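Local coordinates for major capsid protein (Norovirus Hu/GI.7/TCH-060/USA/2003, PDB 4P25), which forms the capsid of a human norovirus and, through its protruding P domain, binds histo-blood group antigens such as Lewis Y, at residues A65-K70 and W109-F114; S21-M26 and G157-V162. All coordinates share one frame; numbering follows the deposited sequence.

Contact 1: residues A65-K70 and W109-F114. With FUC (alpha-L-fucopyranose), chain E.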
loop_
_atom_site.group_PDB
_atom_site.type_symbol
_atom_site.label_atom_id
_atom_site.label_comp_id
_atom_site.label_asym_id
_atom_site.label_seq_id
_atom_site.Cartn_x
_atom_site.Cartn_y
_atom_site.Cartn_z
ATOM N N ALA A 65 7.692 1.991 4.877
ATOM C CA ALA A 65 7.861 2.149 6.335
ATOM C C ALA A 65 7.545 0.875 7.110
ATOM O O ALA A 65 6.808 0.897 8.103
ATOM C CB ALA A 65 7.045 3.332 6.872
ATOM N N ARG A 66 8.114 -0.234 6.654
ATOM C CA ARG A 66 7.945 -1.510 7.327
ATOM C C ARG A 66 9.296 -2.046 7.756
ATOM O O ARG A 66 10.333 -1.627 7.232
ATOM C CB ARG A 66 7.215 -2.498 6.422
ATOM C CG ARG A 66 5.864 -1.958 5.973
ATOM C CD ARG A 66 5.078 -3.002 5.249
ATOM N NE ARG A 66 4.563 -4.005 6.169
ATOM C CZ ARG A 66 4.072 -5.180 5.790
ATOM N NH1 ARG A 66 4.042 -5.504 4.501
ATOM N NH2 ARG A 66 3.626 -6.034 6.700
ATOM N N ILE A 67 9.274 -2.937 8.744
ATOM C CA ILE A 67 10.485 -3.501 9.325
ATOM C C ILE A 67 10.287 -4.992 9.533
ATOM O O ILE A 67 9.204 -5.439 9.931
ATOM C CB ILE A 67 10.815 -2.848 10.688
ATOM C CG1 ILE A 67 11.062 -1.345 10.531
ATOM C CG2 ILE A 67 12.041 -3.497 11.321
ATOM C CD1 ILE A 67 11.302 -0.626 11.841
ATOM N N ARG A 68 11.326 -5.766 9.249
ATOM C CA ARG A 68 11.309 -7.188 9.560
ATOM C C ARG A 68 12.655 -7.580 10.144
ATOM O O ARG A 68 13.697 -7.082 9.717
ATOM C CB ARG A 68 10.997 -8.027 8.316
ATOM C CG ARG A 68 10.796 -9.507 8.625
ATOM C CD ARG A 68 10.296 -10.262 7.410
ATOM N NE ARG A 68 10.100 -11.687 7.687
ATOM C CZ ARG A 68 9.419 -12.514 6.897
ATOM N NH1 ARG A 68 8.849 -12.058 5.781
ATOM N NH2 ARG A 68 9.292 -13.794 7.221
ATOM N N GLY A 69 12.631 -8.468 11.127
ATOM C CA GLY A 69 13.872 -8.934 11.714
ATOM C C GLY A 69 13.668 -10.015 12.746
ATOM O O GLY A 69 12.544 -10.356 13.118
ATOM N N LYS A 70 14.783 -10.564 13.205
ATOM C CA LYS A 70 14.756 -11.593 14.232
ATOM C C LYS A 70 15.165 -11.030 15.581
ATOM O O LYS A 70 16.196 -10.368 15.705
ATOM C CB LYS A 70 15.654 -12.757 13.828
ATOM C CG LYS A 70 15.097 -13.497 12.632
ATOM C CD LYS A 70 16.080 -14.471 12.022
ATOM C CE LYS A 70 15.407 -15.223 10.891
ATOM N NZ LYS A 70 14.643 -14.309 9.992
ATOM N N TRP A 109 10.186 5.712 17.206
ATOM C CA TRP A 109 9.234 4.975 16.395
ATOM C C TRP A 109 8.474 3.987 17.255
ATOM O O TRP A 109 9.002 3.469 18.236
ATOM C CB TRP A 109 9.947 4.193 15.293
ATOM C CG TRP A 109 10.613 5.033 14.264
ATOM C CD1 TRP A 109 10.483 6.380 14.081
ATOM C CD2 TRP A 109 11.517 4.573 13.259
ATOM N NE1 TRP A 109 11.260 6.786 13.017
ATOM C CE2 TRP A 109 11.907 5.693 12.497
ATOM C CE3 TRP A 109 12.041 3.317 12.929
ATOM C CZ2 TRP A 109 12.794 5.595 11.424
ATOM C CZ3 TRP A 109 12.922 3.219 11.866
ATOM C CH2 TRP A 109 13.294 4.351 11.129
ATOM N N HIS A 110 7.233 3.720 16.872
ATOM C CA HIS A 110 6.439 2.693 17.514
ATOM C C HIS A 110 5.884 1.818 16.409
ATOM O O HIS A 110 5.059 2.252 15.606
ATOM C CB HIS A 110 5.363 3.349 18.369
ATOM C CG HIS A 110 5.926 4.350 19.329
ATOM N ND1 HIS A 110 5.926 5.706 19.075
ATOM C CD2 HIS A 110 6.446 4.201 20.572
ATOM C CE1 HIS A 110 6.451 6.343 20.107
ATOM N NE2 HIS A 110 6.772 5.453 21.028
ATOM N N VAL A 111 6.390 0.588 16.357
ATOM C CA VAL A 111 6.228 -0.284 15.201
ATOM C C VAL A 111 5.428 -1.498 15.616
ATOM O O VAL A 111 5.797 -2.195 16.565
ATOM C CB VAL A 111 7.611 -0.750 14.693
ATOM C CG1 VAL A 111 7.471 -1.577 13.419
ATOM C CG2 VAL A 111 8.536 0.448 14.460
ATOM N N SER A 112 4.325 -1.757 14.920
ATOM C CA SER A 112 3.459 -2.880 15.283
ATOM C C SER A 112 3.790 -4.118 14.468
ATOM O O SER A 112 3.619 -4.130 13.245
ATOM C CB SER A 112 1.994 -2.511 15.099
ATOM O OG SER A 112 1.171 -3.546 15.609
ATOM N N THR A 113 4.261 -5.162 15.149
ATOM C CA THR A 113 4.708 -6.374 14.460
ATOM C C THR A 113 3.962 -7.639 14.883
ATOM O O THR A 113 3.378 -7.707 15.971
ATOM C CB THR A 113 6.214 -6.619 14.673
ATOM O OG1 THR A 113 6.469 -6.907 16.051
ATOM C CG2 THR A 113 7.017 -5.403 14.271
ATOM N N PHE A 114 3.989 -8.634 14.006
ATOM C CA PHE A 114 3.486 -9.963 14.334
ATOM C C PHE A 114 4.549 -11.019 14.053
ATOM O O PHE A 114 5.446 -10.806 13.239
ATOM C CB PHE A 114 2.179 -10.275 13.591
ATOM C CG PHE A 114 2.345 -10.525 12.106
ATOM C CD1 PHE A 114 2.487 -9.469 11.220
ATOM C CD2 PHE A 114 2.315 -11.819 11.601
ATOM C CE1 PHE A 114 2.623 -9.699 9.854
ATOM C CE2 PHE A 114 2.450 -12.056 10.234
ATOM C CZ PHE A 114 2.603 -10.991 9.361
HETATM C C1 FUC E . 5.858 6.108 24.352
HETATM C C2 FUC E . 5.642 4.607 24.456
HETATM C C3 FUC E . 5.242 4.249 25.877
HETATM C C4 FUC E . 4.037 5.080 26.290
HETATM C C5 FUC E . 4.343 6.555 26.084
HETATM C C6 FUC E . 3.128 7.389 26.492
HETATM O O2 FUC E . 6.856 3.924 24.114
HETATM O O3 FUC E . 4.907 2.855 25.943
HETATM O O4 FUC E . 2.904 4.710 25.491
HETATM O O5 FUC E . 4.646 6.792 24.702
#
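Ile67 reaches Val111 and Trp109 with the end of its longer branch. Its CD1 lies 4.0 Å from Val111 CG2, and the two side chains run nearly at right angles. The same methyl is 4.2 Å from Trp109 CE3 on the six-membered ring, approached at a slant. Ile67 is fully extended beyond CG1 (chi2 176°), which carries CD1 into the angle between the two partners. Val111 has CG1 anti to its backbone N, chi1 -176°, leaving CG2 to meet Ile67. All three residues are buried.

The indole is held by a second shell: Trp109 NE1 donates to the carbonyl of Ile104, and Phe136 meets the ring edge-to-face. Ile67 in turn has Leu80 and Leu82 packed on it. His110, next to Trp109, has its NE2 hydrogen-bonded to galactose O3 and 3.4 Å from fucose O2, which sits at the ring edge.

The CA atoms of Ile67 and Val111 are 7.9 Å apart, although strand 154-163 runs between their strands. This is consistent with a curved or twisted antiparallel sheet. Ile67, Val111 and Trp109 pack together on one side of it, and the neighbouring His110 is in the glycan pocket of the P domain.

Contact 2: residues S21-M26 and G157-V162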
loop_
_atom_site.group_PDB
_atom_site.type_symbol
_atom_site.label_atom_id
_atom_site.label_comp_id
_atom_site.label_asym_id
_atom_site.label_seq_id
_atom_site.Cartn_x
_atom_site.Cartn_y
_atom_site.Cartn_z
ATOM N N SER A 21 4.639 7.888 0.112
ATOM C CA SER A 21 5.777 7.004 -0.085
ATOM C C SER A 21 6.674 6.894 1.146
ATOM O O SER A 21 7.664 6.158 1.122
ATOM C CB SER A 21 6.591 7.479 -1.283
ATOM O OG SER A 21 6.964 8.845 -1.148
ATOM N N ARG A 22 6.333 7.609 2.217
ATOM C CA ARG A 22 7.131 7.584 3.450
ATOM C C ARG A 22 6.392 7.013 4.664
ATOM O O ARG A 22 7.019 6.577 5.630
ATOM C CB ARG A 22 7.714 8.970 3.767
ATOM C CG ARG A 22 8.773 9.425 2.753
ATOM C CD ARG A 22 9.304 10.827 3.067
ATOM N NE ARG A 22 10.194 10.838 4.228
ATOM C CZ ARG A 22 10.151 11.736 5.208
ATOM N NH1 ARG A 22 9.255 12.717 5.195
ATOM N NH2 ARG A 22 11.015 11.657 6.210
ATOM N N VAL A 23 5.062 7.013 4.611
ATOM C CA VAL A 23 4.242 6.344 5.619
ATOM C C VAL A 23 3.084 5.640 4.920
ATOM O O VAL A 23 2.704 6.033 3.813
ATOM C CB VAL A 23 3.692 7.325 6.700
ATOM C CG1 VAL A 23 4.798 7.765 7.664
ATOM C CG2 VAL A 23 2.979 8.520 6.054
ATOM N N PRO A 24 2.524 4.591 5.545
ATOM C CA PRO A 24 1.382 3.879 4.956
ATOM C C PRO A 24 0.086 4.664 5.145
ATOM O O PRO A 24 -0.670 4.439 6.093
ATOM C CB PRO A 24 1.352 2.560 5.736
ATOM C CG PRO A 24 1.987 2.878 7.047
ATOM C CD PRO A 24 3.027 3.929 6.762
ATOM N N ALA A 25 -0.150 5.594 4.230
ATOM C CA ALA A 25 -1.271 6.515 4.326
ATOM C C ALA A 25 -1.567 7.032 2.933
ATOM O O ALA A 25 -0.738 6.910 2.029
ATOM C CB ALA A 25 -0.925 7.677 5.254
ATOM N N MET A 26 -2.750 7.614 2.767
ATOM C CA MET A 26 -3.117 8.215 1.497
ATOM C C MET A 26 -2.772 9.700 1.503
ATOM O O MET A 26 -2.731 10.343 2.553
ATOM C CB MET A 26 -4.602 8.003 1.224
ATOM C CG MET A 26 -4.987 6.539 1.183
ATOM S SD MET A 26 -4.003 5.619 -0.022
ATOM C CE MET A 26 -4.632 6.365 -1.522
ATOM N N GLY A 157 6.501 -6.070 10.653
ATOM C CA GLY A 157 5.563 -5.031 11.025
ATOM C C GLY A 157 5.673 -3.711 10.302
ATOM O O GLY A 157 6.455 -3.542 9.364
ATOM N N THR A 158 4.859 -2.774 10.769
ATOM C CA THR A 158 4.673 -1.487 10.120
ATOM C C THR A 158 4.771 -0.366 11.147
ATOM O O THR A 158 4.283 -0.503 12.270
ATOM C CB THR A 158 3.290 -1.448 9.441
ATOM O OG1 THR A 158 3.196 -2.521 8.491
ATOM C CG2 THR A 158 3.059 -0.126 8.727
ATOM N N LEU A 159 5.412 0.735 10.768
ATOM C CA LEU A 159 5.435 1.931 11.610
ATOM C C LEU A 159 4.009 2.373 11.915
ATOM O O LEU A 159 3.227 2.630 10.997
ATOM C CB LEU A 159 6.188 3.058 10.900
ATOM C CG LEU A 159 6.370 4.352 11.699
ATOM C CD1 LEU A 159 7.237 4.102 12.923
ATOM C CD2 LEU A 159 6.966 5.440 10.819
ATOM N N ALA A 160 3.675 2.463 13.200
ATOM C CA ALA A 160 2.320 2.818 13.621
ATOM C C ALA A 160 2.177 4.291 13.997
ATOM O O ALA A 160 1.192 4.935 13.637
ATOM C CB ALA A 160 1.876 1.937 14.779
ATOM N N TRP A 161 3.152 4.806 14.742
ATOM C CA TRP A 161 3.168 6.209 15.151
ATOM C C TRP A 161 4.563 6.642 15.584
ATOM O O TRP A 161 5.434 5.804 15.802
ATOM C CB TRP A 161 2.123 6.512 16.240
ATOM C CG TRP A 161 2.200 5.704 17.531
ATOM C CD1 TRP A 161 1.816 4.406 17.707
ATOM C CD2 TRP A 161 2.616 6.173 18.824
ATOM N NE1 TRP A 161 1.996 4.026 19.018
ATOM C CE2 TRP A 161 2.485 5.097 19.727
ATOM C CE3 TRP A 161 3.104 7.397 19.304
ATOM C CZ2 TRP A 161 2.819 5.202 21.078
ATOM C CZ3 TRP A 161 3.430 7.503 20.660
ATOM C CH2 TRP A 161 3.288 6.410 21.523
ATOM N N VAL A 162 4.772 7.952 15.687
ATOM C CA VAL A 162 6.065 8.487 16.108
ATOM C C VAL A 162 5.884 9.488 17.246
ATOM O O VAL A 162 4.809 10.066 17.405
ATOM C CB VAL A 162 6.826 9.152 14.936
ATOM C CG1 VAL A 162 7.106 8.137 13.839
ATOM C CG2 VAL A 162 6.045 10.342 14.385
#
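The Pro24 ring meets Thr158 with its outer corner. Pro24 CG is 3.6 Å from Thr158 CG2, and the two side chains pass in opposite directions. The same ring carbon lies 4.1 Å from Leu159 O. Further along the strand, the flat indole of Trp161 has the His110 ring stacked nearly parallel over one face. The indole also touches a bound fucose. Pro210 and Val212 of its own chain and Met125 of the second subunit touch it as well.

Thr158 OG1 lies beside the backbone N (chi1 -58°), which leaves CG2 anti to that N and facing the proline. OG1 forms a weak hydrogen bond with Arg66 NE. A looser apolar touch follows at Leu159, whose CD2 is 4.5 Å from Val23 CG1. Leu159 also packs on Trp109, while Val23 also packs on Val219 and Phe209.

The loop has its own supports. Pro24 is the centre of an inverse gamma turn, with Val23 O 2.9 Å from Ala25 N. This sharp bend presents the ring to the strand. Arg22 is held by a salt bridge to Asp103, by the carbonyls of Pro173 and Pro220, and by a cation-pi contact with Phe42.

On the strand, Ala160 and Trp161 both pair with His110 through the backbone. The extra residue makes a classic beta bulge, and psi of Ala160 is -44°. The bulge lies just before Ser163 and Pro164, which also line the glycan pocket. An N-terminal loop packed on a pocket strand is consistent with the norovirus P domain, in which P2, the subdomain that binds the antigen, is inserted in P1; the contact probably joins the two.

In the fold
The two contacts have centres 10 Å apart and meet on one six-stranded antiparallel sheet. Strand 154-163, which serves contact 2, runs between strands 66-73 and 108-115, which serve contact 1. It pairs with both: Gly157 N is 2.9 Å from Ile67 O, and Ala160 N is 2.8 Å from His110 O. In chain order come 21-26, 65-70, 109-114 and 157-162, so both halves of contact 1 fall between those of contact 2. Contact 1 packs side chains of two strands over the strand between them, whereas contact 2 joins that strand to an N-terminal loop. Strand 154-163 links both contacts and carries Trp161 of the glycan pocket, beside His110 on the neighbouring strand.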